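Local coordinates for protein N-methyltransferase (Streptoalloteichus sp. ATCC 53650, PDB 5BSZ) that probably transfers a methyl group from S-adenosylmethionine to the nitrogen of a deoxysugar carried on a thymidine nucleotide, in the pathway to kedarcidin, at residues I146-F155 against L208-Y216; L220-L230 against G239-E247. All coordinates share one frame; numbering follows the deposited sequence.

Contact 1 of 2, residues I146-F155 against L208-Y216; sequences IDPWWSPGTF and LTLFPAEDY. With THM (thymidine), chain G.
The indole of W149 lies across L208, whose CD1 sits over the five-membered ring, 3.8 Å from its centroid. With CG anti to the backbone N (chi1 -178°), the indole is carried to the end of strand 198-209 and the loop after it, where the carbonyl O of T209 meets its edge in plane and CD2 of L210 comes within 3.5 Å of NE1. That nitrogen donates to S185 on strand 184-195. L210 suits this place because CD2 and CB reach different neighbours: CD2 also touches CB of F155, while CB slides past CD of P152. At the other end, CB of P148 rests on one face of the Y216 ring, 3.8 Å from its centroid, a CH-pi contact well suited to a rigid proline. The phenol OH of Y216 then receives the backbone N of W149 in a bent bond of 136°.

These segments join the Rossmann-like methyltransferase domain, at the end of strand 143-146, to the four-stranded antiparallel sheet through strand 198-209, and the loop 146-155 forms one wall of the thymidine site. The CB of W150 points away from 208-216, and its indole lies face on against the thymine, CZ2 to C5 3.3 Å, while thymine N3 donates almost straight to the carbonyl O of T154. S151 bridges back: its OG gives a 2.7 Å bond to O of F211, from 19° outside the carbonyl plane. Between the loops a water donates to the carbonyls of W150 and T209 and accepts from F211 N and the Y216 hydroxyl, with 2.6 Å to that OH.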
loop_
_atom_site.group_PDB
_atom_site.type_symbol
_atom_site.label_atom_id
_atom_site.label_comp_id
_atom_site.label_asym_id
_atom_site.label_seq_id
_atom_site.Cartn_x
_atom_site.Cartn_y
_atom_site.Cartn_z
ATOM N N ILE A 146 -10.506 -35.145 12.479
ATOM C CA ILE A 146 -9.605 -34.009 12.133
ATOM C C ILE A 146 -9.084 -34.161 10.712
ATOM O O ILE A 146 -8.534 -35.219 10.350
ATOM C CB ILE A 146 -8.412 -33.989 13.082
ATOM C CG1 ILE A 146 -8.896 -33.790 14.513
ATOM C CG2 ILE A 146 -7.421 -32.902 12.671
ATOM C CD1 ILE A 146 -7.809 -33.999 15.548
ATOM N N ASP A 147 -9.394 -33.151 9.901
ATOM C CA ASP A 147 -8.829 -32.979 8.579
ATOM C C ASP A 147 -7.567 -32.127 8.782
ATOM O O ASP A 147 -7.644 -30.907 8.932
ATOM C CB ASP A 147 -9.826 -32.265 7.653
ATOM C CG ASP A 147 -9.296 -32.074 6.217
ATOM O OD1 ASP A 147 -8.248 -32.689 5.863
ATOM O OD2 ASP A 147 -9.917 -31.270 5.461
ATOM N N PRO A 148 -6.413 -32.786 8.901
ATOM C CA PRO A 148 -5.186 -32.126 9.297
ATOM C C PRO A 148 -4.687 -31.196 8.205
ATOM O O PRO A 148 -5.107 -31.305 7.051
ATOM C CB PRO A 148 -4.209 -33.302 9.502
ATOM C CG PRO A 148 -4.627 -34.247 8.444
ATOM C CD PRO A 148 -6.141 -34.153 8.424
ATOM N N TRP A 149 -3.845 -30.247 8.585
ATOM C CA TRP A 149 -3.057 -29.502 7.582
ATOM C C TRP A 149 -1.873 -30.408 7.219
ATOM O O TRP A 149 -1.736 -31.534 7.788
ATOM C CB TRP A 149 -2.602 -28.166 8.195
ATOM C CG TRP A 149 -1.815 -27.283 7.255
ATOM C CD1 TRP A 149 -0.554 -26.809 7.476
ATOM C CD2 TRP A 149 -2.185 -26.807 5.951
ATOM N NE1 TRP A 149 -0.135 -26.072 6.414
ATOM C CE2 TRP A 149 -1.110 -26.062 5.455
ATOM C CE3 TRP A 149 -3.323 -26.921 5.163
ATOM C CZ2 TRP A 149 -1.134 -25.446 4.201
ATOM C CZ3 TRP A 149 -3.350 -26.285 3.925
ATOM C CH2 TRP A 149 -2.245 -25.585 3.441
ATOM N N TRP A 150 -1.088 -29.955 6.231
ATOM C CA TRP A 150 0.131 -30.636 5.798
ATOM C C TRP A 150 1.166 -30.805 6.892
ATOM O O TRP A 150 1.155 -30.094 7.898
ATOM C CB TRP A 150 0.717 -30.021 4.506
ATOM C CG TRP A 150 -0.304 -29.941 3.407
ATOM C CD1 TRP A 150 -1.032 -28.821 3.018
ATOM C CD2 TRP A 150 -0.785 -31.016 2.596
ATOM N NE1 TRP A 150 -1.923 -29.149 1.991
ATOM C CE2 TRP A 150 -1.774 -30.485 1.710
ATOM C CE3 TRP A 150 -0.470 -32.386 2.506
ATOM C CZ2 TRP A 150 -2.454 -31.295 0.788
ATOM C CZ3 TRP A 150 -1.128 -33.172 1.558
ATOM C CH2 TRP A 150 -2.098 -32.628 0.717
ATOM N N SER A 151 2.021 -31.827 6.708
ATOM C CA SER A 151 3.117 -32.141 7.622
ATOM C C SER A 151 4.414 -31.604 7.028
ATOM O O SER A 151 4.469 -31.314 5.839
ATOM C CB SER A 151 3.201 -33.684 7.714
ATOM O OG SER A 151 2.132 -34.161 8.549
ATOM N N PRO A 152 5.497 -31.573 7.809
ATOM C CA PRO A 152 6.752 -31.143 7.179
ATOM C C PRO A 152 7.087 -31.927 5.933
ATOM O O PRO A 152 7.539 -31.298 4.977
ATOM C CB PRO A 152 7.783 -31.378 8.281
ATOM C CG PRO A 152 7.009 -31.117 9.504
ATOM C CD PRO A 152 5.659 -31.703 9.259
ATOM N N GLY A 153 6.830 -33.245 5.935
ATOM C CA GLY A 153 7.105 -34.125 4.774
ATOM C C GLY A 153 6.293 -33.838 3.534
ATOM O O GLY A 153 6.805 -33.845 2.396
ATOM N N THR A 154 5.020 -33.498 3.753
ATOM C CA THR A 154 4.072 -33.435 2.672
ATOM C C THR A 154 3.807 -32.018 2.180
ATOM O O THR A 154 3.230 -31.838 1.126
ATOM C CB THR A 154 2.753 -34.148 3.036
ATOM O OG1 THR A 154 2.272 -33.682 4.303
ATOM C CG2 THR A 154 2.991 -35.699 3.142
ATOM N N PHE A 155 4.197 -30.996 2.925
ATOM C CA PHE A 155 4.006 -29.641 2.428
ATOM C C PHE A 155 4.874 -29.450 1.194
ATOM O O PHE A 155 6.029 -29.843 1.196
ATOM C CB PHE A 155 4.355 -28.617 3.493
ATOM C CG PHE A 155 4.210 -27.197 3.029
ATOM C CD1 PHE A 155 2.938 -26.632 2.890
ATOM C CD2 PHE A 155 5.308 -26.471 2.640
ATOM C CE1 PHE A 155 2.788 -25.339 2.402
ATOM C CE2 PHE A 155 5.168 -25.157 2.202
ATOM C CZ PHE A 155 3.910 -24.592 2.072
ATOM N N LEU A 208 0.220 -21.393 9.353
ATOM C CA LEU A 208 -0.258 -22.655 9.880
ATOM C C LEU A 208 0.927 -23.540 10.252
ATOM O O LEU A 208 1.937 -23.557 9.516
ATOM C CB LEU A 208 -1.065 -23.335 8.781
ATOM C CG LEU A 208 -2.374 -22.646 8.326
ATOM C CD1 LEU A 208 -2.925 -23.250 7.066
ATOM C CD2 LEU A 208 -3.424 -22.702 9.436
ATOM N N THR A 209 0.818 -24.253 11.373
ATOM C CA THR A 209 1.905 -25.135 11.798
ATOM C C THR A 209 1.906 -26.446 10.994
ATOM O O THR A 209 0.858 -27.019 10.754
ATOM C CB THR A 209 1.765 -25.447 13.276
ATOM O OG1 THR A 209 1.678 -24.206 13.921
ATOM C CG2 THR A 209 2.960 -26.256 13.805
ATOM N N LEU A 210 3.085 -26.927 10.597
ATOM C CA LEU A 210 3.259 -28.203 9.984
ATOM C C LEU A 210 3.564 -29.263 11.043
ATOM O O LEU A 210 4.691 -29.306 11.578
ATOM C CB LEU A 210 4.384 -28.112 8.936
ATOM C CG LEU A 210 4.211 -27.050 7.846
ATOM C CD1 LEU A 210 5.506 -26.800 7.053
ATOM C CD2 LEU A 210 3.079 -27.476 6.940
ATOM N N PHE A 211 2.543 -30.020 11.450
ATOM C CA PHE A 211 2.748 -31.057 12.473
ATOM C C PHE A 211 2.960 -32.400 11.831
ATOM O O PHE A 211 2.243 -32.768 10.890
ATOM C CB PHE A 211 1.552 -31.203 13.418
ATOM C CG PHE A 211 1.250 -30.006 14.245
ATOM C CD1 PHE A 211 0.171 -29.212 13.955
ATOM C CD2 PHE A 211 1.993 -29.722 15.381
ATOM C CE1 PHE A 211 -0.119 -28.116 14.747
ATOM C CE2 PHE A 211 1.699 -28.654 16.183
ATOM C CZ PHE A 211 0.612 -27.845 15.889
ATOM N N PRO A 212 3.968 -33.155 12.304
ATOM C CA PRO A 212 4.048 -34.510 11.761
ATOM C C PRO A 212 2.885 -35.384 12.237
ATOM O O PRO A 212 2.286 -35.116 13.271
ATOM C CB PRO A 212 5.388 -35.045 12.334
ATOM C CG PRO A 212 5.821 -34.123 13.413
ATOM C CD PRO A 212 5.080 -32.807 13.203
ATOM N N ALA A 213 2.606 -36.447 11.512
ATOM C CA ALA A 213 1.576 -37.432 11.876
ATOM C C ALA A 213 1.582 -37.785 13.346
ATOM O O ALA A 213 0.505 -37.845 13.941
ATOM C CB ALA A 213 1.728 -38.692 11.002
ATOM N N GLU A 214 2.761 -37.981 13.962
ATOM C CA GLU A 214 2.824 -38.478 15.352
ATOM C C GLU A 214 2.153 -37.506 16.300
ATOM O O GLU A 214 1.678 -37.912 17.379
ATOM C CB GLU A 214 4.240 -38.570 15.968
ATOM C CG GLU A 214 5.412 -39.061 15.158
ATOM C CD GLU A 214 5.915 -38.096 14.100
ATOM O OE1 GLU A 214 6.896 -37.320 14.282
ATOM O OE2 GLU A 214 5.357 -38.270 13.011
ATOM N N ASP A 215 2.282 -36.207 15.996
ATOM C CA ASP A 215 1.795 -35.175 16.924
ATOM C C ASP A 215 0.259 -35.209 16.965
ATOM O O ASP A 215 -0.358 -34.955 18.006
ATOM C CB ASP A 215 2.222 -33.784 16.462
ATOM C CG ASP A 215 3.661 -33.467 16.819
ATOM O OD1 ASP A 215 4.301 -34.409 17.330
ATOM O OD2 ASP A 215 4.098 -32.298 16.652
ATOM N N TYR A 216 -0.350 -35.499 15.821
ATOM C CA TYR A 216 -1.841 -35.542 15.763
ATOM C C TYR A 216 -2.360 -36.781 16.502
ATOM O O TYR A 216 -3.320 -36.760 17.252
ATOM C CB TYR A 216 -2.257 -35.648 14.309
ATOM C CG TYR A 216 -2.241 -34.307 13.512
ATOM C CD1 TYR A 216 -3.232 -33.344 13.692
ATOM C CD2 TYR A 216 -1.253 -34.032 12.567
ATOM C CE1 TYR A 216 -3.220 -32.129 12.989
ATOM C CE2 TYR A 216 -1.244 -32.816 11.842
ATOM C CZ TYR A 216 -2.252 -31.886 12.052
ATOM O OH TYR A 216 -2.266 -30.727 11.344
HETATM O "O5'" THM G . -4.188 -25.572 -1.392
HETATM C "C5'" THM G . -2.870 -25.110 -1.750
HETATM C "C4'" THM G . -1.858 -25.380 -0.631
HETATM O "O4'" THM G . -1.803 -26.809 -0.616
HETATM C "C3'" THM G . -0.399 -24.894 -0.856
HETATM O "O3'" THM G . 0.058 -24.028 0.205
HETATM C "C2'" THM G . 0.509 -26.137 -0.962
HETATM C "C1'" THM G . -0.447 -27.233 -0.459
HETATM N N1 THM G . -0.347 -28.624 -0.932
HETATM C C2 THM G . 0.672 -29.299 -0.234
HETATM O O2 THM G . 1.324 -28.609 0.564
HETATM N N3 THM G . 0.960 -30.584 -0.423
HETATM C C4 THM G . 0.242 -31.323 -1.269
HETATM O O4 THM G . 0.508 -32.559 -1.431
HETATM C C5 THM G . -0.849 -30.642 -1.995
HETATM C C5M THM G . -1.604 -31.534 -2.946
HETATM C C6 THM G . -1.134 -29.297 -1.785
HETATM O O HOH W 1 -0.134 -29.687 10.282
#

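Contact 2 of 2, residues L220-L230 against G239-E247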
loop_
_atom_site.group_PDB
_atom_site.type_symbol
_atom_site.label_atom_id
_atom_site.label_comp_id
_atom_site.label_asym_id
_atom_site.label_seq_id
_atom_site.Cartn_x
_atom_site.Cartn_y
_atom_site.Cartn_z
ATOM N N LEU A 220 -4.603 -37.076 20.075
ATOM C CA LEU A 220 -5.802 -37.941 20.202
ATOM C C LEU A 220 -5.727 -38.864 21.422
ATOM O O LEU A 220 -6.634 -38.875 22.251
ATOM C CB LEU A 220 -6.045 -38.730 18.925
ATOM C CG LEU A 220 -6.609 -37.851 17.813
ATOM C CD1 LEU A 220 -6.494 -38.519 16.475
ATOM C CD2 LEU A 220 -8.082 -37.524 18.010
ATOM N N ALA A 221 -4.617 -39.590 21.554
ATOM C CA ALA A 221 -4.377 -40.481 22.694
ATOM C C ALA A 221 -4.397 -39.748 24.029
ATOM O O ALA A 221 -5.033 -40.210 24.969
ATOM C CB ALA A 221 -3.034 -41.173 22.527
ATOM N N ALA A 222 -3.728 -38.600 24.122
ATOM C CA ALA A 222 -3.781 -37.800 25.332
ATOM C C ALA A 222 -5.149 -37.220 25.612
ATOM O O ALA A 222 -5.420 -36.878 26.749
ATOM C CB ALA A 222 -2.750 -36.690 25.303
ATOM N N ALA A 223 -6.004 -37.110 24.601
ATOM C CA ALA A 223 -7.387 -36.656 24.817
ATOM C C ALA A 223 -8.327 -37.814 25.150
ATOM O O ALA A 223 -9.551 -37.628 25.141
ATOM C CB ALA A 223 -7.895 -35.948 23.571
ATOM N N GLY A 224 -7.782 -39.007 25.390
ATOM C CA GLY A 224 -8.593 -40.169 25.768
ATOM C C GLY A 224 -9.356 -40.795 24.617
ATOM O O GLY A 224 -10.422 -41.393 24.813
ATOM N N CYS A 225 -8.826 -40.640 23.403
ATOM C CA CYS A 225 -9.394 -41.253 22.209
ATOM C C CYS A 225 -8.415 -42.271 21.634
ATOM O O CYS A 225 -7.207 -42.052 21.670
ATOM C CB CYS A 225 -9.670 -40.205 21.122
ATOM S SG CYS A 225 -10.931 -39.010 21.637
ATOM N N GLU A 226 -8.973 -43.333 21.069
ATOM C CA GLU A 226 -8.212 -44.320 20.324
ATOM C C GLU A 226 -7.969 -43.741 18.934
ATOM O O GLU A 226 -8.960 -43.490 18.217
ATOM C CB GLU A 226 -9.014 -45.629 20.217
ATOM C CG GLU A 226 -8.223 -46.745 19.555
ATOM C CD GLU A 226 -7.079 -47.196 20.455
ATOM O OE1 GLU A 226 -7.338 -47.471 21.647
ATOM O OE2 GLU A 226 -5.926 -47.227 19.989
ATOM N N PRO A 227 -6.678 -43.561 18.559
ATOM C CA PRO A 227 -6.294 -42.809 17.354
ATOM C C PRO A 227 -6.223 -43.668 16.120
ATOM O O PRO A 227 -5.709 -44.765 16.201
ATOM C CB PRO A 227 -4.856 -42.341 17.644
ATOM C CG PRO A 227 -4.536 -42.741 19.054
ATOM C CD PRO A 227 -5.498 -43.827 19.417
ATOM N N GLU A 228 -6.744 -43.196 14.999
ATOM C CA GLU A 228 -6.526 -43.807 13.705
ATOM C C GLU A 228 -6.055 -42.739 12.727
ATOM O O GLU A 228 -6.418 -41.559 12.808
ATOM C CB GLU A 228 -7.800 -44.419 13.143
ATOM C CG GLU A 228 -8.481 -45.405 14.068
ATOM C CD GLU A 228 -9.860 -45.772 13.560
ATOM O OE1 GLU A 228 -9.949 -46.368 12.469
ATOM O OE2 GLU A 228 -10.848 -45.399 14.233
ATOM N N HIS A 229 -5.250 -43.183 11.782
ATOM C CA HIS A 229 -4.993 -42.411 10.585
ATOM C C HIS A 229 -5.585 -43.153 9.397
ATOM O O HIS A 229 -5.200 -44.281 9.134
ATOM C CB HIS A 229 -3.492 -42.210 10.434
ATOM C CG HIS A 229 -3.122 -41.333 9.279
ATOM N ND1 HIS A 229 -1.872 -41.349 8.699
ATOM C CD2 HIS A 229 -3.807 -40.342 8.664
ATOM C CE1 HIS A 229 -1.822 -40.441 7.738
ATOM N NE2 HIS A 229 -2.995 -39.834 7.681
ATOM N N LEU A 230 -6.507 -42.508 8.688
ATOM C CA LEU A 230 -7.238 -43.085 7.578
ATOM C C LEU A 230 -6.722 -42.430 6.309
ATOM O O LEU A 230 -6.652 -41.205 6.248
ATOM C CB LEU A 230 -8.734 -42.814 7.717
ATOM C CG LEU A 230 -9.346 -43.427 8.973
ATOM C CD1 LEU A 230 -10.826 -43.129 8.923
ATOM C CD2 LEU A 230 -9.018 -44.925 9.080
ATOM N N GLY A 239 -4.833 -37.604 4.355
ATOM C CA GLY A 239 -5.739 -38.446 5.076
ATOM C C GLY A 239 -6.507 -37.728 6.168
ATOM O O GLY A 239 -6.633 -36.480 6.149
ATOM N N LEU A 240 -7.070 -38.521 7.080
ATOM C CA LEU A 240 -7.776 -37.966 8.215
ATOM C C LEU A 240 -7.260 -38.601 9.460
ATOM O O LEU A 240 -6.946 -39.793 9.447
ATOM C CB LEU A 240 -9.278 -38.207 8.075
ATOM C CG LEU A 240 -10.049 -37.538 6.963
ATOM C CD1 LEU A 240 -11.506 -37.950 7.096
ATOM C CD2 LEU A 240 -9.985 -36.012 6.957
ATOM N N PHE A 241 -7.214 -37.834 10.547
ATOM C CA PHE A 241 -7.006 -38.404 11.868
ATOM C C PHE A 241 -8.321 -38.513 12.611
ATOM O O PHE A 241 -9.099 -37.538 12.678
ATOM C CB PHE A 241 -5.989 -37.616 12.668
ATOM C CG PHE A 241 -4.622 -37.647 12.069
ATOM C CD1 PHE A 241 -3.793 -38.759 12.238
ATOM C CD2 PHE A 241 -4.188 -36.623 11.255
ATOM C CE1 PHE A 241 -2.540 -38.792 11.646
ATOM C CE2 PHE A 241 -2.952 -36.662 10.638
ATOM C CZ PHE A 241 -2.116 -37.733 10.842
ATOM N N VAL A 242 -8.586 -39.722 13.091
ATOM C CA VAL A 242 -9.879 -40.015 13.763
ATOM C C VAL A 242 -9.620 -40.622 15.118
ATOM O O VAL A 242 -8.660 -41.390 15.290
ATOM C CB VAL A 242 -10.763 -40.954 12.935
ATOM C CG1 VAL A 242 -12.079 -41.259 13.646
ATOM C CG2 VAL A 242 -11.061 -40.330 11.576
ATOM N N GLY A 243 -10.453 -40.249 16.082
ATOM C CA GLY A 243 -10.361 -40.778 17.432
ATOM C C GLY A 243 -11.744 -41.186 17.898
ATOM O O GLY A 243 -12.756 -40.512 17.606
ATOM N N VAL A 244 -11.787 -42.322 18.602
ATOM C CA VAL A 244 -13.033 -42.767 19.212
ATOM C C VAL A 244 -12.857 -42.619 20.678
ATOM O O VAL A 244 -11.898 -43.143 21.252
ATOM C CB VAL A 244 -13.367 -44.216 18.870
ATOM C CG1 VAL A 244 -14.566 -44.701 19.683
ATOM C CG2 VAL A 244 -13.618 -44.297 17.374
ATOM N N ARG A 245 -13.731 -41.838 21.299
ATOM C CA ARG A 245 -13.520 -41.579 22.712
ATOM C C ARG A 245 -13.682 -42.892 23.549
ATOM O O ARG A 245 -14.691 -43.588 23.416
ATOM C CB ARG A 245 -14.538 -40.552 23.144
ATOM C CG ARG A 245 -14.581 -40.252 24.612
ATOM C CD ARG A 245 -13.522 -39.292 25.048
ATOM N NE ARG A 245 -14.106 -38.390 26.038
ATOM C CZ ARG A 245 -13.397 -37.729 26.938
ATOM N NH1 ARG A 245 -14.022 -36.913 27.771
ATOM N NH2 ARG A 245 -12.072 -37.870 26.987
ATOM N N ARG A 246 -12.705 -43.192 24.402
ATOM C CA ARG A 246 -12.652 -44.438 25.184
ATOM C C ARG A 246 -13.227 -44.260 26.580
ATOM O O ARG A 246 -12.990 -43.227 27.205
ATOM C CB ARG A 246 -11.204 -44.908 25.391
ATOM C CG ARG A 246 -10.363 -45.091 24.141
ATOM C CD ARG A 246 -9.014 -45.730 24.492
ATOM N NE ARG A 246 -7.945 -44.770 24.773
ATOM C CZ ARG A 246 -6.801 -44.671 24.088
ATOM N NH1 ARG A 246 -6.552 -45.477 23.064
ATOM N NH2 ARG A 246 -5.885 -43.764 24.418
ATOM N N GLU A 247 -13.923 -45.292 27.064
ATOM C CA GLU A 247 -14.351 -45.398 28.467
ATOM C C GLU A 247 -13.158 -45.509 29.419
ATOM O O GLU A 247 -12.851 -44.573 30.153
ATOM C CB GLU A 247 -15.280 -46.596 28.659
#
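The imidazole of H229 and the ring of F241 form an offset stack, centroids 4.3 Å apart and planes at 16°, with CE1 of F241 over one face of the imidazole near its rim. The chain of L240 runs past the imidazole edge, its carbonyl O 3.3 Å from CD2 of H229, and NE2 bonds to the carbonyl of R238. Having CG anti to the backbone N (chi1 -176°) swings the H229 ring across onto F241, whose opposite face stacks on Y216. Losing the imidazole to an alanine would probably strip one face of F241 of its stacked partner and deprive the R238 carbonyl of this bond.

At the opposite end, E226 OE1 takes NH1 of R246 in a 2.6 Å salt bridge, lying in the guanidinium plane but met from above the carboxylate. One face of that guanidinium lies over C225 O and E226 N. The backbones pair as an antiparallel hairpin, E228 N to V242 O being 2.6 Å. G243 lets L220 CD2 and C225 CB close on its CA, where a side chain would clash, and G224, with positive phi, ends helix 213-222 in a Schellman motif.

Strand 225-230 is outermost in the seven-stranded sheet, with strand 240-245 between it and 143-146. L230 and V242, 3.9 Å apart at CD1 and CG2, pack with helix 30-44, whose R44 pairs with E228; L220 meets helix 124-135 on the other side.

From the N terminus, after strand 4-14 and two helices, the chain builds most of the Rossmann-like sheet and leaves strand 143-146 into the 146-155 loop. It then runs through the four-stranded antiparallel sheet before contact 1 closes that long excursion, bringing the end of strand 198-209 and the start of helix 213-222 back to the loop. The same helix leads into contact 2, which closes a short hairpin loop between strands 225-230 and 240-245. The contacts thus follow in series, neither nested nor crossed. They meet side by side where I146 N probably bonds to F241 O, pairing strands 143-146 and 240-245, and where P148, at the start of the loop, packs on F241.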